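Local atomic coordinates of Ara h 8 allergen isoform (Arachis hypogaea, PDB entry 6V8M), a protein that belongs to the Bet v 1-like (PR-10) plant defence proteins and probably binds small hydrophobic ligands such as abscisic acid in an internal cavity. Residues A[132-135]-A[136-140]. Residues are numbered along the deposited sequence; the frame is centred on the assembly and turned at random.
Sequences HQDV and KQKSQ. With 2AN (8-anilino-1-naphthalene sulfonate), chain C; 2AN (8-anilino-1-naphthalene sulfonate), chain D; 2AN (8-anilino-1-naphthalene sulfonate), chain E.
The H132 ring meets K136 obliquely, its CE1 4.0 Å from K136 CD as the two side chains run side by side the same way, while its NE2 nears the anilino ring of the chain C 8-anilino-1-naphthalene sulfonate; the ring of F6 meets the imidazole too. Both residues hold CG anti to the backbone N (chi1 170° and -175°), and K136 stays extended beyond CG. The aliphatic part of K136 thus passes the chain C ligand, with K136 CE 3.2 Å from sulfonate O1, and its NZ goes on to a salt bridge with E8. One turn on, Q140 NE2 gives the same O1 a nearly straight hydrogen bond of 2.9 Å.

At the flat carboxylate of D134, K138 NZ comes to both oxygens, 2.8 Å from OD1 and 2.9 Å from OD2, in a salt bridge whose individual hydrogen bonds are weak. K138 reaches back by bending at chi4, and E60 is a second acid partner of its ammonium. K138 CE lies 3.5 Å from naphthalene C6 of the chain D ligand.

S139 doubles the helical bond to V135: its N and its OG, the latter at 2.8 Å, approach V135 O from opposite faces of the carbonyl plane. That ties down the buried hydroxyl beside the chain E ligand. These are i to i+4 pairings along the long C-terminal helix of the Bet v 1 fold, which here lines the ligand cavity.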
ATOM      1  N   HIS A 132       1.694  -8.630  11.546  1.00 34.71           N
ATOM      2  CA  HIS A 132       0.400  -8.549  10.832  1.00 34.62           C
ATOM      3  C   HIS A 132      -0.266  -7.210  11.198  1.00 34.40           C
ATOM      4  O   HIS A 132      -0.681  -6.486  10.297  1.00 32.45           O
ATOM      5  CB  HIS A 132      -0.499  -9.751  11.142  1.00 35.67           C
ATOM      6  CG  HIS A 132      -1.879  -9.560  10.631  1.00 35.93           C
ATOM      7  ND1 HIS A 132      -2.919  -9.082  11.433  1.00 37.46           N
ATOM      8  CD2 HIS A 132      -2.413  -9.798   9.421  1.00 36.66           C
ATOM      9  CE1 HIS A 132      -4.016  -9.000  10.708  1.00 37.72           C
ATOM     10  NE2 HIS A 132      -3.744  -9.468   9.489  1.00 35.26           N
ATOM     11  N   GLN A 133      -0.328  -6.894  12.487  1.00 35.48           N
ATOM     12  CA  GLN A 133      -1.011  -5.680  13.003  1.00 36.45           C
ATOM     13  C   GLN A 133      -0.318  -4.449  12.434  1.00 34.37           C
ATOM     14  O   GLN A 133      -1.021  -3.512  12.045  1.00 33.58           O
ATOM     15  CB  GLN A 133      -1.062  -5.633  14.530  1.00 40.97           C
ATOM     16  CG  GLN A 133      -1.472  -4.262  15.094  1.00 45.00           C
ATOM     17  CD  GLN A 133      -1.704  -4.251  16.594  1.00 51.84           C
ATOM     18  OE1 GLN A 133      -2.254  -5.187  17.172  1.00 56.18           O
ATOM     19  NE2 GLN A 133      -1.305  -3.167  17.244  1.00 55.16           N
ATOM     20  N   ASP A 134       1.021  -4.444  12.432  1.00 33.68           N
ATOM     21  CA  ASP A 134       1.806  -3.251  12.031  1.00 35.20           C
ATOM     22  C   ASP A 134       1.605  -2.997  10.525  1.00 32.89           C
ATOM     23  O   ASP A 134       1.380  -1.834  10.146  1.00 32.53           O
ATOM     24  CB  ASP A 134       3.271  -3.413  12.393  1.00 37.83           C
ATOM     25  CG  ASP A 134       4.054  -2.158  12.047  1.00 43.26           C
ATOM     26  OD1 ASP A 134       3.807  -1.137  12.722  1.00 47.20           O
ATOM     27  OD2 ASP A 134       4.843  -2.204  11.074  1.00 45.34           O
ATOM     28  N   VAL A 135       1.654  -4.045   9.695  1.00 31.04           N
ATOM     29  CA  VAL A 135       1.518  -3.892   8.222  1.00 31.76           C
ATOM     30  C   VAL A 135       0.078  -3.474   7.919  1.00 33.05           C
ATOM     31  O   VAL A 135      -0.126  -2.623   7.056  1.00 32.03           O
ATOM     32  CB  VAL A 135       1.937  -5.177   7.503  1.00 31.09           C
ATOM     33  CG1 VAL A 135       1.547  -5.127   6.037  1.00 31.51           C
ATOM     34  CG2 VAL A 135       3.431  -5.445   7.707  1.00 32.81           C
ATOM     35  N   LYS A 136      -0.896  -4.024   8.638  1.00 32.04           N
ATOM     36  CA  LYS A 136      -2.313  -3.643   8.409  1.00 33.14           C
ATOM     37  C   LYS A 136      -2.516  -2.186   8.824  1.00 33.27           C
ATOM     38  O   LYS A 136      -3.141  -1.456   8.065  1.00 31.80           O
ATOM     39  CB  LYS A 136      -3.250  -4.602   9.132  1.00 34.13           C
ATOM     40  CG  LYS A 136      -4.720  -4.376   8.872  1.00 37.40           C
ATOM     41  CD  LYS A 136      -5.546  -5.590   9.288  1.00 40.54           C
ATOM     42  CE  LYS A 136      -6.919  -5.680   8.654  1.00 44.25           C
ATOM     43  NZ  LYS A 136      -7.645  -6.786   9.321  1.00 49.88           N
ATOM     44  N   GLN A 137      -1.921  -1.755   9.940  1.00 33.07           N
ATOM     45  CA  GLN A 137      -2.111  -0.371  10.442  1.00 36.70           C
ATOM     46  C   GLN A 137      -1.505   0.633   9.470  1.00 33.05           C
ATOM     47  O   GLN A 137      -2.151   1.670   9.235  1.00 34.80           O
ATOM     48  CB  GLN A 137      -1.524  -0.164  11.844  1.00 42.07           C
ATOM     49  CG  GLN A 137      -2.551  -0.390  12.929  1.00 50.53           C
ATOM     50  CD  GLN A 137      -2.448   0.556  14.101  1.00 56.25           C
ATOM     51  OE1 GLN A 137      -1.468   0.544  14.848  1.00 63.02           O
ATOM     52  NE2 GLN A 137      -3.511   1.321  14.328  1.00 57.48           N
ATOM     53  N   LYS A 138      -0.327   0.354   8.932  1.00 32.78           N
ATOM     54  CA  LYS A 138       0.324   1.241   7.927  1.00 32.15           C
ATOM     55  C   LYS A 138      -0.508   1.293   6.646  1.00 31.51           C
ATOM     56  O   LYS A 138      -0.687   2.383   6.093  1.00 31.29           O
ATOM     57  CB  LYS A 138       1.766   0.804   7.672  1.00 32.33           C
ATOM     58  CG  LYS A 138       2.684   1.088   8.856  1.00 35.12           C
ATOM     59  CD  LYS A 138       4.071   0.552   8.611  1.00 38.22           C
ATOM     60  CE  LYS A 138       5.112   1.166   9.520  1.00 40.44           C
ATOM     61  NZ  LYS A 138       4.958   0.735  10.918  1.00 42.25           N
ATOM     62  N   SER A 139      -0.987   0.149   6.171  1.00 29.28           N
ATOM     63  CA  SER A 139      -1.770   0.062   4.920  1.00 30.26           C
ATOM     64  C   SER A 139      -3.045   0.869   5.075  1.00 30.87           C
ATOM     65  O   SER A 139      -3.368   1.697   4.185  1.00 31.13           O
ATOM     66  CB  SER A 139      -2.085  -1.387   4.611  1.00 31.37           C
ATOM     67  OG  SER A 139      -0.901  -2.111   4.387  1.00 34.08           O
ATOM     68  N   GLN A 140      -3.763   0.627   6.177  1.00 31.66           N
ATOM     69  CA  GLN A 140      -5.012   1.355   6.472  1.00 33.03           C
ATOM     70  C   GLN A 140      -4.738   2.848   6.660  1.00 34.09           C
ATOM     71  O   GLN A 140      -5.555   3.638   6.167  1.00 34.02           O
ATOM     72  CB  GLN A 140      -5.700   0.832   7.728  1.00 34.94           C
ATOM     73  CG  GLN A 140      -6.285  -0.555   7.563  1.00 35.47           C
ATOM     74  CD  GLN A 140      -7.090  -0.979   8.778  1.00 40.19           C
ATOM     75  OE1 GLN A 140      -7.113  -0.292   9.796  1.00 42.58           O
ATOM     76  NE2 GLN A 140      -7.740  -2.136   8.702  1.00 40.66           N
TER
HETATM   77  C1  2AN C 201      -5.495  -3.482   3.357  1.00 36.48           C
HETATM   78  C2  2AN C 201      -4.381  -3.515   2.567  1.00 36.26           C
HETATM   79  C3  2AN C 201      -4.068  -2.467   1.690  1.00 35.78           C
HETATM   80  C4  2AN C 201      -4.900  -1.402   1.607  1.00 35.07           C
HETATM   81  C5  2AN C 201      -6.067  -1.316   2.404  1.00 38.33           C
HETATM   82  C6  2AN C 201      -6.901  -0.184   2.285  1.00 38.17           C
HETATM   83  C7  2AN C 201      -8.022  -0.053   3.006  1.00 43.22           C
HETATM   84  C8  2AN C 201      -8.389  -1.054   3.913  1.00 40.83           C
HETATM   85  N   2AN C 201      -5.783  -4.587   4.210  1.00 36.53           N
HETATM   86  S   2AN C 201      -8.256  -3.287   5.283  1.00 40.90           S
HETATM   87  C9  2AN C 201      -7.622  -2.176   4.071  1.00 37.22           C
HETATM   88  C10 2AN C 201      -6.406  -2.367   3.314  1.00 36.17           C
HETATM   89  C11 2AN C 201      -4.898  -5.446   4.882  1.00 37.17           C
HETATM   90  C12 2AN C 201      -3.598  -5.050   5.171  1.00 36.31           C
HETATM   91  C13 2AN C 201      -2.736  -5.916   5.817  1.00 35.19           C
HETATM   92  C14 2AN C 201      -3.152  -7.169   6.204  1.00 35.93           C
HETATM   93  C15 2AN C 201      -4.445  -7.564   5.937  1.00 36.33           C
HETATM   94  C16 2AN C 201      -5.314  -6.714   5.275  1.00 34.98           C
HETATM   95  O1  2AN C 201      -7.240  -3.540   6.245  1.00 40.68           O
HETATM   96  O2  2AN C 201      -8.555  -4.592   4.580  1.00 37.58           O
HETATM   97  O3  2AN C 201      -9.467  -2.698   5.765  1.00 43.76           O
HETATM   98  C1  2AN D 202       2.578   5.321   9.053  1.00 48.08           C
HETATM   99  C2  2AN D 202       1.873   4.939   7.956  1.00 46.27           C
HETATM  100  C3  2AN D 202       2.499   4.306   6.879  1.00 43.07           C
HETATM  101  C4  2AN D 202       3.836   4.103   6.895  1.00 42.61           C
HETATM  102  C5  2AN D 202       4.616   4.483   8.007  1.00 41.75           C
HETATM  103  C6  2AN D 202       6.000   4.218   8.011  1.00 38.20           C
HETATM  104  C7  2AN D 202       6.757   4.546   9.075  1.00 42.88           C
HETATM  105  C8  2AN D 202       6.181   5.134  10.215  1.00 46.34           C
HETATM  106  N   2AN D 202       1.918   5.984  10.087  1.00 54.36           N
HETATM  107  S   2AN D 202       4.246   6.136  11.782  1.00 48.33           S
HETATM  108  C9  2AN D 202       4.850   5.451  10.254  1.00 42.66           C
HETATM  109  C10 2AN D 202       3.998   5.103   9.139  1.00 41.97           C
HETATM  110  C11 2AN D 202       0.635   5.743  10.592  1.00 58.14           C
HETATM  111  C12 2AN D 202       0.034   4.491  10.518  1.00 52.79           C
HETATM  112  C13 2AN D 202      -1.231   4.298  11.052  1.00 51.10           C
HETATM  113  C14 2AN D 202      -1.892   5.339  11.663  1.00 53.23           C
HETATM  114  C15 2AN D 202      -1.297   6.581  11.743  1.00 59.20           C
HETATM  115  C16 2AN D 202      -0.040   6.794  11.204  1.00 60.22           C
HETATM  116  O1  2AN D 202       3.221   5.240  12.234  1.00 48.01           O
HETATM  117  O2  2AN D 202       5.346   6.354  12.657  1.00 52.85           O
HETATM  118  O3  2AN D 202       3.619   7.518  11.453  1.00 46.09           O
HETATM  119  C1  2AN E 203       6.227   0.068   5.202  1.00 43.22           C
HETATM  120  C2  2AN E 203       6.750  -0.898   6.016  1.00 41.00           C
HETATM  121  C3  2AN E 203       6.023  -2.043   6.348  1.00 40.43           C
HETATM  122  C4  2AN E 203       4.735  -2.150   5.949  1.00 44.68           C
HETATM  123  C5  2AN E 203       4.140  -1.182   5.109  1.00 41.33           C
HETATM  124  C6  2AN E 203       2.807  -1.351   4.677  1.00 39.41           C
HETATM  125  C7  2AN E 203       2.210  -0.454   3.890  1.00 39.76           C
HETATM  126  C8  2AN E 203       2.914   0.660   3.420  1.00 43.15           C
HETATM  127  N   2AN E 203       6.935   1.254   4.960  1.00 44.42           N
HETATM  128  S   2AN E 203       4.984   2.238   2.991  1.00 44.78           S
HETATM  129  C9  2AN E 203       4.190   0.906   3.843  1.00 38.82           C
HETATM  130  C10 2AN E 203       4.875  -0.027   4.703  1.00 39.91           C
HETATM  131  C11 2AN E 203       8.082   1.735   5.627  1.00 39.37           C
HETATM  132  C12 2AN E 203       8.913   2.571   4.889  1.00 37.88           C
HETATM  133  C13 2AN E 203      10.092   3.041   5.443  1.00 37.26           C
HETATM  134  C14 2AN E 203      10.443   2.703   6.730  1.00 37.14           C
HETATM  135  C15 2AN E 203       9.623   1.882   7.472  1.00 39.64           C
HETATM  136  C16 2AN E 203       8.445   1.396   6.928  1.00 41.78           C
HETATM  137  O1  2AN E 203       6.234   1.714   2.526  1.00 43.92           O
HETATM  138  O2  2AN E 203       4.097   2.711   1.969  1.00 46.93           O
HETATM  139  O3  2AN E 203       5.288   3.375   3.984  1.00 41.37           O